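Local coordinates for protein mannitol dehydrogenase (Pseudomonas fluorescens, PDB 1LJ8) that binds NAD in a Rossmann domain and probably catalyses the NAD-dependent interconversion of D-mannitol and D-fructose, at residues G36-A40 with H41-Y45; M322-P325 with L326-A329; S380-P383 with K384-P388; T174-A178 with A179-A183; V466-F469 with E470-Y473. All blocks are in the same frame, centred on the assembly; numbering follows the deposited sequence.

In the fold
Two of the five contacts, 1 and 3, lie on or beside the NAD site; the other three are away from it. In contact 1 the backbone at Gly-36 and Phe-37, at the start of 36-40, binds the pyrophosphate, and an aromatic ring meets the nicotinamide. Contact 3, in the C-terminal domain, borders the site from across the chain's centre; its centre is about 24 Å from that of contact 1, and its Lys-381 side chain comes within about 6 Å of NAD. Contacts 2 and 5 share that domain, their centres about 22 Å apart; helix 463-488, which carries contact 5, also packs on Leu-326 and Phe-327 of contact 2. Contact 4, in the Rossmann domain, is centred about 54 Å from both.

Contact 1 of 5, residues G36-A40 with H41-Y45; sequences GFHRA and HQAYY. With NAD (nicotinamide-adenine-dinucleotide), chain B.
Phe-37 meets His-41 through its ring and the bound NAD from CB outward. Its CB lies 3.4 Å from C2N of the nicotinamide, and CG keeps the same company. CD1 and CE1 then follow the C4N and C5N side of the nicotinamide, while CD2 and CE2 follow N1N and C6N. At the tip, CZ comes 3.4 Å from His-41 CG. The phenyl ring is thus sandwiched: nicotinamide over one face, His-41 over the opposite one in an offset stack, with centroids 4.7 Å apart and planes at 22°. In both residues CG is anti to the backbone N, which lays the two side chains alongside each other.

Gly-36 and Phe-37 lie where the chain, after strand 27-32, runs into helix 36-40, at the dinucleotide-binding end of the Rossmann fold. Gly-36 N donates to NAD O2A on one phosphate. Phe-37 N donates to NAD O2N on the other, at 2.9 Å.

Gln-42 bridges two rings with its amide. Its OE1 accepts from His-38 ND1 at 2.9 Å, in the imidazole plane but 41° out of the Gln-42 carbonyl plane. Its NE2 donates to His-41 ND1 at 3.0 Å, which restrains the rotation of both rings; His-41 is held further by NE2 to Gln-263 O. Where helix 36-40 gives way to helix 42-50, Ala-43 N reaches His-38 O along an almost straight N-H line.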
# COMPACT_ATOMS: atom_id res chain seq x y z
N GLY A 36 -7.34 -4.35 3.45
CA GLY A 36 -7.26 -5.59 2.71
C GLY A 36 -5.87 -6.19 2.70
O GLY A 36 -5.67 -7.37 3.00
N PHE A 37 -4.87 -5.38 2.38
CA PHE A 37 -3.52 -5.94 2.24
C PHE A 37 -2.97 -6.61 3.49
O PHE A 37 -2.39 -7.69 3.43
CB PHE A 37 -2.52 -4.87 1.76
CG PHE A 37 -1.17 -5.43 1.46
CD1 PHE A 37 -1.00 -6.41 0.46
CD2 PHE A 37 -0.08 -5.04 2.20
CE1 PHE A 37 0.28 -6.99 0.23
CE2 PHE A 37 1.20 -5.59 2.00
CZ PHE A 37 1.38 -6.57 1.01
N HIS A 38 -3.17 -5.98 4.64
CA HIS A 38 -2.68 -6.60 5.86
C HIS A 38 -3.26 -8.00 6.01
O HIS A 38 -2.57 -8.96 6.37
CB HIS A 38 -3.12 -5.80 7.11
CG HIS A 38 -2.92 -6.55 8.38
ND1 HIS A 38 -1.66 -6.83 8.88
CD2 HIS A 38 -3.80 -7.16 9.21
CE1 HIS A 38 -1.78 -7.59 9.96
NE2 HIS A 38 -3.07 -7.81 10.18
N ARG A 39 -4.55 -8.12 5.73
CA ARG A 39 -5.23 -9.39 5.90
C ARG A 39 -4.82 -10.45 4.89
O ARG A 39 -4.78 -11.65 5.23
CB ARG A 39 -6.77 -9.17 5.83
CG ARG A 39 -7.24 -8.21 6.97
CD ARG A 39 -8.77 -8.30 7.09
NE ARG A 39 -9.40 -7.78 5.86
CZ ARG A 39 -10.60 -8.18 5.42
NH1 ARG A 39 -11.29 -9.10 6.11
NH2 ARG A 39 -11.10 -7.67 4.28
N ALA A 40 -4.55 -10.03 3.66
CA ALA A 40 -4.18 -10.99 2.60
C ALA A 40 -2.71 -11.37 2.64
O ALA A 40 -2.31 -12.35 1.96
CB ALA A 40 -4.47 -10.36 1.22
N HIS A 41 -1.93 -10.63 3.41
CA HIS A 41 -0.48 -10.82 3.41
C HIS A 41 0.07 -11.13 4.79
O HIS A 41 0.30 -12.29 5.08
CB HIS A 41 0.15 -9.55 2.78
CG HIS A 41 1.62 -9.64 2.54
ND1 HIS A 41 2.55 -9.20 3.46
CD2 HIS A 41 2.33 -10.11 1.47
CE1 HIS A 41 3.77 -9.40 2.97
NE2 HIS A 41 3.66 -9.96 1.77
N GLN A 42 0.26 -10.14 5.66
CA GLN A 42 0.80 -10.50 6.98
C GLN A 42 -0.09 -11.42 7.80
O GLN A 42 0.40 -12.37 8.44
CB GLN A 42 1.07 -9.24 7.84
CG GLN A 42 2.02 -8.21 7.18
CD GLN A 42 1.23 -7.12 6.47
OE1 GLN A 42 0.53 -6.33 7.12
NE2 GLN A 42 1.32 -7.08 5.14
N ALA A 43 -1.41 -11.17 7.82
CA ALA A 43 -2.27 -12.06 8.62
C ALA A 43 -2.31 -13.46 7.96
O ALA A 43 -2.43 -14.49 8.65
CB ALA A 43 -3.70 -11.48 8.73
N TYR A 44 -2.23 -13.48 6.63
CA TYR A 44 -2.22 -14.74 5.88
C TYR A 44 -0.99 -15.60 6.30
O TYR A 44 -1.12 -16.77 6.65
CB TYR A 44 -2.13 -14.40 4.39
CG TYR A 44 -1.79 -15.57 3.49
CD1 TYR A 44 -2.74 -16.55 3.19
CD2 TYR A 44 -0.51 -15.69 2.96
CE1 TYR A 44 -2.40 -17.65 2.37
CE2 TYR A 44 -0.16 -16.79 2.14
CZ TYR A 44 -1.12 -17.75 1.86
OH TYR A 44 -0.79 -18.82 1.05
N TYR A 45 0.22 -15.03 6.25
CA TYR A 45 1.41 -15.82 6.62
C TYR A 45 1.40 -16.21 8.09
O TYR A 45 1.83 -17.29 8.45
CB TYR A 45 2.69 -15.03 6.33
CG TYR A 45 3.10 -14.99 4.87
CD1 TYR A 45 3.02 -13.80 4.14
CD2 TYR A 45 3.66 -16.12 4.25
CE1 TYR A 45 3.50 -13.71 2.84
CE2 TYR A 45 4.16 -16.05 2.97
CZ TYR A 45 4.08 -14.84 2.26
OH TYR A 45 4.58 -14.74 0.98
PA NAD B . -7.35 -0.20 2.50
O1A NAD B . -7.97 0.98 1.94
O2A NAD B . -8.04 -1.52 2.59
O5B NAD B . -6.86 0.10 3.99
C5B NAD B . -6.00 1.25 4.25
C4B NAD B . -5.93 1.19 5.79
O4B NAD B . -5.03 2.30 6.21
C3B NAD B . -7.26 1.55 6.56
O3B NAD B . -7.26 0.75 7.75
C2B NAD B . -7.11 3.05 6.83
O2B NAD B . -7.91 3.51 7.91
C1B NAD B . -5.64 3.13 7.19
N9A NAD B . -5.04 4.42 7.08
C8A NAD B . -5.07 5.36 6.07
N7A NAD B . -4.35 6.42 6.34
C5A NAD B . -3.83 6.16 7.60
C6A NAD B . -2.97 6.94 8.38
N6A NAD B . -2.46 8.13 8.04
N1A NAD B . -2.60 6.45 9.63
C2A NAD B . -3.06 5.22 10.09
N3A NAD B . -3.90 4.41 9.32
C4A NAD B . -4.25 4.95 8.07
O3 NAD B . -5.98 -0.37 1.71
PN NAD B . -5.07 -1.66 1.43
O1N NAD B . -5.45 -2.23 0.13
O2N NAD B . -5.17 -2.53 2.61
O5D NAD B . -3.64 -1.03 1.23
C5D NAD B . -3.04 -0.43 2.37
C4D NAD B . -1.62 -0.29 2.03
O4D NAD B . -0.90 -1.54 1.97
C3D NAD B . -1.23 0.47 0.71
O3D NAD B . -1.37 1.88 0.84
C2D NAD B . 0.16 -0.04 0.40
O2D NAD B . 1.16 0.75 1.04
C1D NAD B . 0.13 -1.49 0.94
N1N NAD B . -0.10 -2.52 -0.09
C2N NAD B . -1.34 -2.78 -0.70
C3N NAD B . -1.37 -3.71 -1.71
C7N NAD B . -2.72 -3.98 -2.42
O7N NAD B . -2.68 -4.66 -3.46
N7N NAD B . -3.84 -3.44 -1.99
C4N NAD B . -0.15 -4.40 -2.16
C5N NAD B . 1.08 -4.12 -1.48
C6N NAD B . 1.13 -3.17 -0.42

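Contact 2 of 5, residues M322-P325 with L326-A329; sequences MNDP and LFVA
Asp-324 and Leu-326 meet through a capping bond: the backbone N of Leu-326 donates to Asp-324 OD1 at 2.9 Å. The N-H line is bent to 145°, and the donor arrives on the anti side of OD1, 19° out of the carboxylate plane. Asp-324 CG sits beside its own carbonyl carbon, and this folds the carboxylate back over the first turn. The other oxygen, OD2, accepts from Tyr-315 OH, so each carboxylate oxygen has a partner and the group is held from two directions.

The backbone acceptors are served in turn. Asp-324 O takes Val-328 N at 3.1 Å in a nearly straight bond, and also a weak, bent bond from Phe-327 N. Pro-325 O takes Ala-329 N at 3.0 Å.

Asp-324 is therefore the N-cap of helix 325-339, with Pro-325 at its first position, where a proline nitrogen has no hydrogen to offer and none is needed. The negative carboxylate faces the helix N-terminus, an arrangement that would probably favour its ionised form.

Van der Waals contacts surround the cap. Phe-327 CD1 comes 3.4 Å from Asp-324 CG, with ring and carboxylate planes 53° apart, and the ring also meets Tyr-315 edge-to-face. Val-328 CG2 lies 3.2 Å from Met-322 O and makes an apolar contact, at 4.3 Å, with SE of the same selenomethionine. Leu-326 and Phe-327 pack against helix 463-488, and Phe-327 also packs on Leu-306 and Leu-309 of helix 289-313.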
# COMPACT_ATOMS: atom_id res chain seq x y z
N MSE A 322 -5.18 -4.65 -19.66
CA MSE A 322 -4.29 -5.64 -20.21
C MSE A 322 -4.89 -6.31 -21.44
O MSE A 322 -4.14 -7.00 -22.17
CB MSE A 322 -3.92 -6.71 -19.18
CG MSE A 322 -3.10 -6.18 -18.02
SE MSE A 322 -1.29 -5.51 -18.57
CE MSE A 322 -1.77 -3.82 -18.76
N ASN A 323 -6.20 -6.13 -21.66
CA ASN A 323 -6.84 -6.70 -22.87
C ASN A 323 -6.77 -5.67 -24.02
O ASN A 323 -7.27 -5.93 -25.12
CB ASN A 323 -8.30 -7.11 -22.60
CG ASN A 323 -8.40 -8.31 -21.63
OD1 ASN A 323 -7.46 -9.09 -21.52
ND2 ASN A 323 -9.52 -8.43 -20.93
N ASP A 324 -6.15 -4.52 -23.75
CA ASP A 324 -5.95 -3.48 -24.78
C ASP A 324 -4.47 -3.53 -25.17
O ASP A 324 -3.58 -3.13 -24.40
CB ASP A 324 -6.32 -2.10 -24.21
CG ASP A 324 -6.31 -1.01 -25.29
OD1 ASP A 324 -5.43 -1.07 -26.17
OD2 ASP A 324 -7.18 -0.12 -25.26
N PRO A 325 -4.17 -4.01 -26.40
CA PRO A 325 -2.76 -4.08 -26.75
C PRO A 325 -1.97 -2.79 -26.72
O PRO A 325 -0.76 -2.84 -26.58
CB PRO A 325 -2.76 -4.74 -28.16
CG PRO A 325 -4.10 -5.43 -28.24
CD PRO A 325 -5.03 -4.51 -27.49
N LEU A 326 -2.63 -1.65 -26.85
CA LEU A 326 -1.87 -0.40 -26.81
C LEU A 326 -1.42 -0.15 -25.38
O LEU A 326 -0.34 0.38 -25.16
CB LEU A 326 -2.73 0.77 -27.25
CG LEU A 326 -3.10 0.96 -28.72
CD1 LEU A 326 -4.05 2.14 -28.83
CD2 LEU A 326 -1.82 1.21 -29.52
N PHE A 327 -2.25 -0.53 -24.39
CA PHE A 327 -1.85 -0.34 -22.99
C PHE A 327 -0.69 -1.29 -22.63
O PHE A 327 0.25 -0.91 -21.90
CB PHE A 327 -3.04 -0.58 -22.03
CG PHE A 327 -3.96 0.60 -21.91
CD1 PHE A 327 -4.76 1.00 -22.98
CD2 PHE A 327 -4.04 1.33 -20.70
CE1 PHE A 327 -5.63 2.07 -22.86
CE2 PHE A 327 -4.91 2.42 -20.58
CZ PHE A 327 -5.70 2.79 -21.65
N VAL A 328 -0.77 -2.55 -23.10
CA VAL A 328 0.30 -3.51 -22.83
C VAL A 328 1.60 -3.01 -23.43
O VAL A 328 2.64 -3.06 -22.78
CB VAL A 328 -0.04 -4.92 -23.44
CG1 VAL A 328 1.07 -5.90 -23.17
CG2 VAL A 328 -1.37 -5.45 -22.85
N ALA A 329 1.55 -2.53 -24.68
CA ALA A 329 2.77 -2.03 -25.34
C ALA A 329 3.35 -0.81 -24.60
O ALA A 329 4.58 -0.66 -24.44
CB ALA A 329 2.48 -1.68 -26.80

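Contact 3 of 5, residues S380-P383 with K384-P388; sequences SKFP and KFTVP
Two short helices, 378-385 and 387-396, join at Thr-386 in the C-terminal domain, and the contact spans this junction. Phe-382 O is the acceptor on which the join turns. It receives Thr-386 N at 3.0 Å and Val-387 N at 2.9 Å, the two donors arriving from opposite faces of the carbonyl plane. The second bond is almost straight at the hydrogen (178°), and it reaches one residue farther along the chain than an ordinary helical bond. Upstream, Phe-385 N closes a regular turn on Lys-381 O at 2.8 Å.

The side chains follow the same pairing. Lys-381 runs alongside Phe-385 with its methylene groups: CB stands off-centre above the ring in a CH-pi contact, 4.2 Å from the centroid, and CG is 3.6 Å from CE1. Beyond CG the lysine stays extended, carrying NZ away to Ser-376 O. Phe-382 lies beside Thr-386, with CD2 3.8 Å from Thr-386 CB, and its ring also meets Trp-410. The chain of Lys-384 bends at chi2 (65°), which takes NZ back toward the preceding turn; there a water accepts from it and donates to Ser-380 O, while Asp-140 provides a salt bridge.

Phe-385 also packs on Glu-133 and Asn-191, both NAD-binding residues. Pro-383 marks a kink in the first helix, since its nitrogen has no hydrogen for the turn before. The arrangement is that of a helix interrupted at a single residue, where one carbonyl takes both an i+4 and an i+5 N-H, here bordering the dinucleotide site.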
# COMPACT_ATOMS: atom_id res chain seq x y z
N SER A 380 -0.31 11.05 -3.08
CA SER A 380 0.73 10.43 -2.25
C SER A 380 1.56 9.40 -3.02
O SER A 380 2.71 9.14 -2.66
CB SER A 380 0.13 9.68 -1.02
OG SER A 380 -0.77 10.50 -0.25
N LYS A 381 0.96 8.80 -4.05
CA LYS A 381 1.64 7.75 -4.80
C LYS A 381 2.64 8.25 -5.83
O LYS A 381 3.69 7.62 -6.00
CB LYS A 381 0.60 6.87 -5.51
CG LYS A 381 -0.20 6.04 -4.53
CD LYS A 381 -1.32 5.32 -5.24
CE LYS A 381 -2.00 4.32 -4.23
NZ LYS A 381 -3.16 3.69 -4.87
N PHE A 382 2.34 9.35 -6.51
CA PHE A 382 3.30 9.85 -7.48
C PHE A 382 4.75 9.98 -7.01
O PHE A 382 5.64 9.50 -7.70
CB PHE A 382 2.83 11.18 -8.12
CG PHE A 382 2.04 10.97 -9.41
CD1 PHE A 382 0.65 11.01 -9.40
CD2 PHE A 382 2.69 10.70 -10.61
CE1 PHE A 382 -0.08 10.78 -10.55
CE2 PHE A 382 1.96 10.46 -11.79
CZ PHE A 382 0.56 10.50 -11.76
N PRO A 383 5.02 10.63 -5.85
CA PRO A 383 6.41 10.78 -5.39
C PRO A 383 7.09 9.47 -5.02
O PRO A 383 8.32 9.42 -4.95
CB PRO A 383 6.30 11.76 -4.18
CG PRO A 383 4.86 11.52 -3.67
CD PRO A 383 4.07 11.39 -5.00
N LYS A 384 6.31 8.41 -4.77
CA LYS A 384 6.90 7.12 -4.47
C LYS A 384 7.10 6.25 -5.70
O LYS A 384 8.14 5.59 -5.84
CB LYS A 384 6.00 6.30 -3.52
CG LYS A 384 6.28 6.53 -2.06
CD LYS A 384 5.98 7.93 -1.64
CE LYS A 384 6.31 8.11 -0.14
NZ LYS A 384 6.22 9.53 0.27
N PHE A 385 6.11 6.25 -6.59
CA PHE A 385 6.09 5.32 -7.72
C PHE A 385 6.63 5.78 -9.05
O PHE A 385 7.10 4.94 -9.84
CB PHE A 385 4.65 4.85 -8.05
CG PHE A 385 3.89 4.22 -6.90
CD1 PHE A 385 2.50 3.97 -7.06
CD2 PHE A 385 4.51 3.85 -5.69
CE1 PHE A 385 1.76 3.34 -6.00
CE2 PHE A 385 3.77 3.23 -4.63
CZ PHE A 385 2.40 2.97 -4.79
N THR A 386 6.53 7.09 -9.30
CA THR A 386 6.80 7.64 -10.63
C THR A 386 7.82 8.78 -10.69
O THR A 386 8.67 8.83 -11.57
CB THR A 386 5.46 8.12 -11.20
OG1 THR A 386 4.54 7.02 -11.14
CG2 THR A 386 5.62 8.68 -12.64
N VAL A 387 7.72 9.71 -9.74
CA VAL A 387 8.66 10.81 -9.77
C VAL A 387 10.14 10.39 -9.71
O VAL A 387 10.96 11.01 -10.37
CB VAL A 387 8.31 11.85 -8.67
CG1 VAL A 387 9.35 12.97 -8.64
CG2 VAL A 387 6.93 12.47 -8.96
N PRO A 388 10.50 9.35 -8.92
CA PRO A 388 11.94 8.98 -8.90
C PRO A 388 12.45 8.60 -10.31
O PRO A 388 13.56 9.00 -10.74
CB PRO A 388 11.98 7.80 -7.92
CG PRO A 388 10.95 8.23 -6.91
CD PRO A 388 9.79 8.67 -7.82
O HOH W 1 3.53 10.19 -0.32

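Contact 4 of 5, residues T174-A178 with A179-A183; sequences TQRRA and AGIPA
Arg-176 and Pro-182 are joined by side-chain hydrogen bonds. The guanidinium grips one carbonyl oxygen side-on with two nitrogens: NE reaches Pro-182 O at 2.7 Å and NH2 reaches it at 3.0 Å. The oxygen lies in the guanidinium plane, and the NH2 bond meets it with a C=O...N angle of 163°. A bend at chi3 (83°) turns the guanidinium toward this carbonyl.

Backbone bonds form the second group. Arg-176 O accepts from Ile-181 N at 2.8 Å and from Ala-179 N at 2.9 Å, the donors lying on opposite faces of its carbonyl plane. Gly-180 N donates to Arg-177 O. Gly-180 has positive phi (72°), and the chain leaves helix 165-178 through a Schellman motif before entering strand 185-188 of the Rossmann sheet.

Van der Waals contact comes from Ile-181, which crosses Arg-176 at about a right angle: CG2 covers a guanidinium face, 3.6 Å from NE, and its CB meets Arg-176 CB at 3.8 Å.

NH1 adds a bond to Leu-119 O, and NH2 a weak one to Ile-124 O. With Pro-182 O in plane at its edge, these further carbonyl partners and a methyl over one face, the buried guanidinium is fixed in orientation; its charge is probably stabilised by the surrounding carbonyl dipoles, and its hydrogen bonds tie the helix end to the following loop and to Leu-119 and Ile-124.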
# COMPACT_ATOMS: atom_id res chain seq x y z
N THR A 174 7.19 5.35 25.51
CA THR A 174 7.46 6.03 26.79
C THR A 174 6.92 5.21 27.96
O THR A 174 7.62 5.00 28.98
CB THR A 174 6.82 7.42 26.77
OG1 THR A 174 7.47 8.20 25.74
CG2 THR A 174 6.98 8.12 28.14
N GLN A 175 5.69 4.72 27.82
CA GLN A 175 5.05 3.89 28.86
C GLN A 175 5.83 2.58 29.07
O GLN A 175 6.04 2.15 30.23
CB GLN A 175 3.59 3.60 28.47
CG GLN A 175 2.76 2.90 29.56
CD GLN A 175 1.27 2.98 29.26
OE1 GLN A 175 0.72 4.07 29.11
NE2 GLN A 175 0.61 1.82 29.19
N ARG A 176 6.25 1.92 27.97
CA ARG A 176 7.03 0.70 28.12
C ARG A 176 8.32 0.97 28.90
O ARG A 176 8.67 0.22 29.83
CB ARG A 176 7.40 0.06 26.75
CG ARG A 176 6.17 -0.47 25.99
CD ARG A 176 6.53 -0.88 24.54
NE ARG A 176 7.10 -2.23 24.45
CZ ARG A 176 6.42 -3.34 24.18
NH1 ARG A 176 5.11 -3.29 23.94
NH2 ARG A 176 7.02 -4.51 24.20
N ARG A 177 9.01 2.05 28.54
CA ARG A 177 10.26 2.41 29.23
C ARG A 177 10.07 2.61 30.73
O ARG A 177 10.88 2.15 31.54
CB ARG A 177 10.83 3.70 28.67
CG ARG A 177 11.24 3.62 27.25
CD ARG A 177 11.88 4.93 26.89
NE ARG A 177 13.10 5.18 27.68
CZ ARG A 177 13.72 6.35 27.71
NH1 ARG A 177 13.24 7.39 27.04
NH2 ARG A 177 14.88 6.46 28.37
N ALA A 178 8.98 3.28 31.09
CA ALA A 178 8.69 3.55 32.47
C ALA A 178 8.35 2.27 33.22
O ALA A 178 8.47 2.21 34.45
CB ALA A 178 7.54 4.55 32.56
N ALA A 179 7.98 1.22 32.48
CA ALA A 179 7.65 -0.04 33.13
C ALA A 179 8.81 -1.05 33.05
O ALA A 179 8.68 -2.19 33.52
CB ALA A 179 6.41 -0.64 32.48
N GLY A 180 9.91 -0.62 32.47
CA GLY A 180 11.04 -1.51 32.29
C GLY A 180 10.74 -2.56 31.21
O GLY A 180 11.33 -3.64 31.21
N ILE A 181 9.83 -2.24 30.29
CA ILE A 181 9.43 -3.17 29.21
C ILE A 181 10.26 -2.83 27.96
O ILE A 181 10.40 -1.66 27.61
CB ILE A 181 7.91 -3.02 28.95
CG1 ILE A 181 7.14 -3.57 30.18
CG2 ILE A 181 7.49 -3.74 27.67
CD1 ILE A 181 5.61 -3.37 30.12
N PRO A 182 10.85 -3.85 27.29
CA PRO A 182 11.65 -3.55 26.09
C PRO A 182 10.83 -3.02 24.93
O PRO A 182 9.62 -3.25 24.84
CB PRO A 182 12.31 -4.88 25.74
CG PRO A 182 11.54 -5.90 26.42
CD PRO A 182 10.87 -5.27 27.64
N ALA A 183 11.51 -2.33 24.04
CA ALA A 183 10.88 -1.77 22.84
C ALA A 183 10.33 -2.87 21.94
O ALA A 183 10.71 -4.04 22.06
CB ALA A 183 11.93 -0.98 22.04

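Contact 5 of 5, residues V466-F469 with E470-Y473; sequences VAAF and ERCY
Val-466 O accepts from Glu-470 N at 2.9 Å, with an N-H...O angle of 160°. Glu-470 CG also closes on this oxygen, at 3.3 Å, as its extended chain runs alongside Val-466. Farther out, OE2 comes 3.8 Å from Val-466 CG1, but its polar partner is Ser-445 OG.

Arg-471 is placed differently. Its N donates to Ala-467 O, and the side chain, with CG beside the backbone N (chi1 -72°), folds back over the preceding turn after a bend at chi3. The guanidinium lies with one face against the backbone: Ala-468 CA is 3.4 Å above its plane. NH1 rests 3.6 Å from Ala-467 CB, and NH2 meets Ala-468 CB at the same separation while forming a salt bridge with Glu-401.

These i to i+4 pairs, with the i to i+3 contact of Ala-468 and Arg-471, belong to the long helix 463-488 of the C-terminal domain, whose regular bonds continue with Cys-472 N to Ala-468 O and Tyr-473 N to Phe-469 O. Ala-468, Phe-469 and Cys-472 pack on helix 401-413. Phe-469 also reaches helix 444-448 through Ile-444, which Tyr-473 touches too, with the tyrosine OH bonded to Asp-441 OD2.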
# COMPACT_ATOMS: atom_id res chain seq x y z
N VAL A 466 8.35 19.73 -18.91
CA VAL A 466 7.14 20.55 -18.97
C VAL A 466 6.53 20.54 -20.40
O VAL A 466 5.32 20.44 -20.56
CB VAL A 466 7.44 22.01 -18.55
CG1 VAL A 466 6.22 22.91 -18.85
CG2 VAL A 466 7.74 22.05 -17.04
N ALA A 467 7.38 20.60 -21.43
CA ALA A 467 6.86 20.59 -22.82
C ALA A 467 6.18 19.25 -23.13
O ALA A 467 5.12 19.21 -23.76
CB ALA A 467 8.03 20.81 -23.82
N ALA A 468 6.78 18.17 -22.66
CA ALA A 468 6.22 16.83 -22.89
C ALA A 468 4.87 16.72 -22.16
O ALA A 468 3.90 16.17 -22.69
CB ALA A 468 7.19 15.76 -22.39
N PHE A 469 4.82 17.21 -20.93
CA PHE A 469 3.57 17.19 -20.16
C PHE A 469 2.48 17.97 -20.87
O PHE A 469 1.36 17.50 -20.99
CB PHE A 469 3.81 17.80 -18.76
CG PHE A 469 2.54 18.04 -18.00
CD1 PHE A 469 1.93 17.00 -17.30
CD2 PHE A 469 1.93 19.28 -18.05
CE1 PHE A 469 0.74 17.19 -16.67
CE2 PHE A 469 0.71 19.50 -17.41
CZ PHE A 469 0.11 18.44 -16.71
N GLU A 470 2.82 19.15 -21.37
CA GLU A 470 1.82 19.95 -22.05
C GLU A 470 1.32 19.31 -23.36
O GLU A 470 0.13 19.38 -23.66
CB GLU A 470 2.36 21.37 -22.29
CG GLU A 470 2.48 22.16 -20.98
CD GLU A 470 2.98 23.57 -21.16
OE1 GLU A 470 3.39 23.93 -22.28
OE2 GLU A 470 2.97 24.32 -20.17
N ARG A 471 2.24 18.72 -24.14
CA ARG A 471 1.90 18.01 -25.41
C ARG A 471 0.92 16.86 -25.07
O ARG A 471 -0.10 16.65 -25.73
CB ARG A 471 3.13 17.32 -26.04
CG ARG A 471 4.17 18.21 -26.65
CD ARG A 471 5.11 17.39 -27.50
NE ARG A 471 6.14 16.65 -26.75
CZ ARG A 471 7.28 17.19 -26.33
NH1 ARG A 471 7.54 18.47 -26.56
NH2 ARG A 471 8.21 16.45 -25.75
N CYS A 472 1.31 16.08 -24.07
CA CYS A 472 0.50 14.93 -23.64
C CYS A 472 -0.88 15.33 -23.18
O CYS A 472 -1.88 14.72 -23.59
CB CYS A 472 1.22 14.12 -22.52
SG CYS A 472 2.65 13.16 -23.15
N TYR A 473 -0.94 16.33 -22.32
CA TYR A 473 -2.26 16.77 -21.82
C TYR A 473 -3.17 17.25 -22.97
O TYR A 473 -4.35 16.86 -23.06
CB TYR A 473 -2.05 17.87 -20.80
CG TYR A 473 -3.35 18.34 -20.19
CD1 TYR A 473 -3.90 17.67 -19.11
CD2 TYR A 473 -4.06 19.40 -20.75
CE1 TYR A 473 -5.16 18.06 -18.59
CE2 TYR A 473 -5.31 19.80 -20.27
CZ TYR A 473 -5.85 19.11 -19.18
OH TYR A 473 -7.11 19.45 -18.69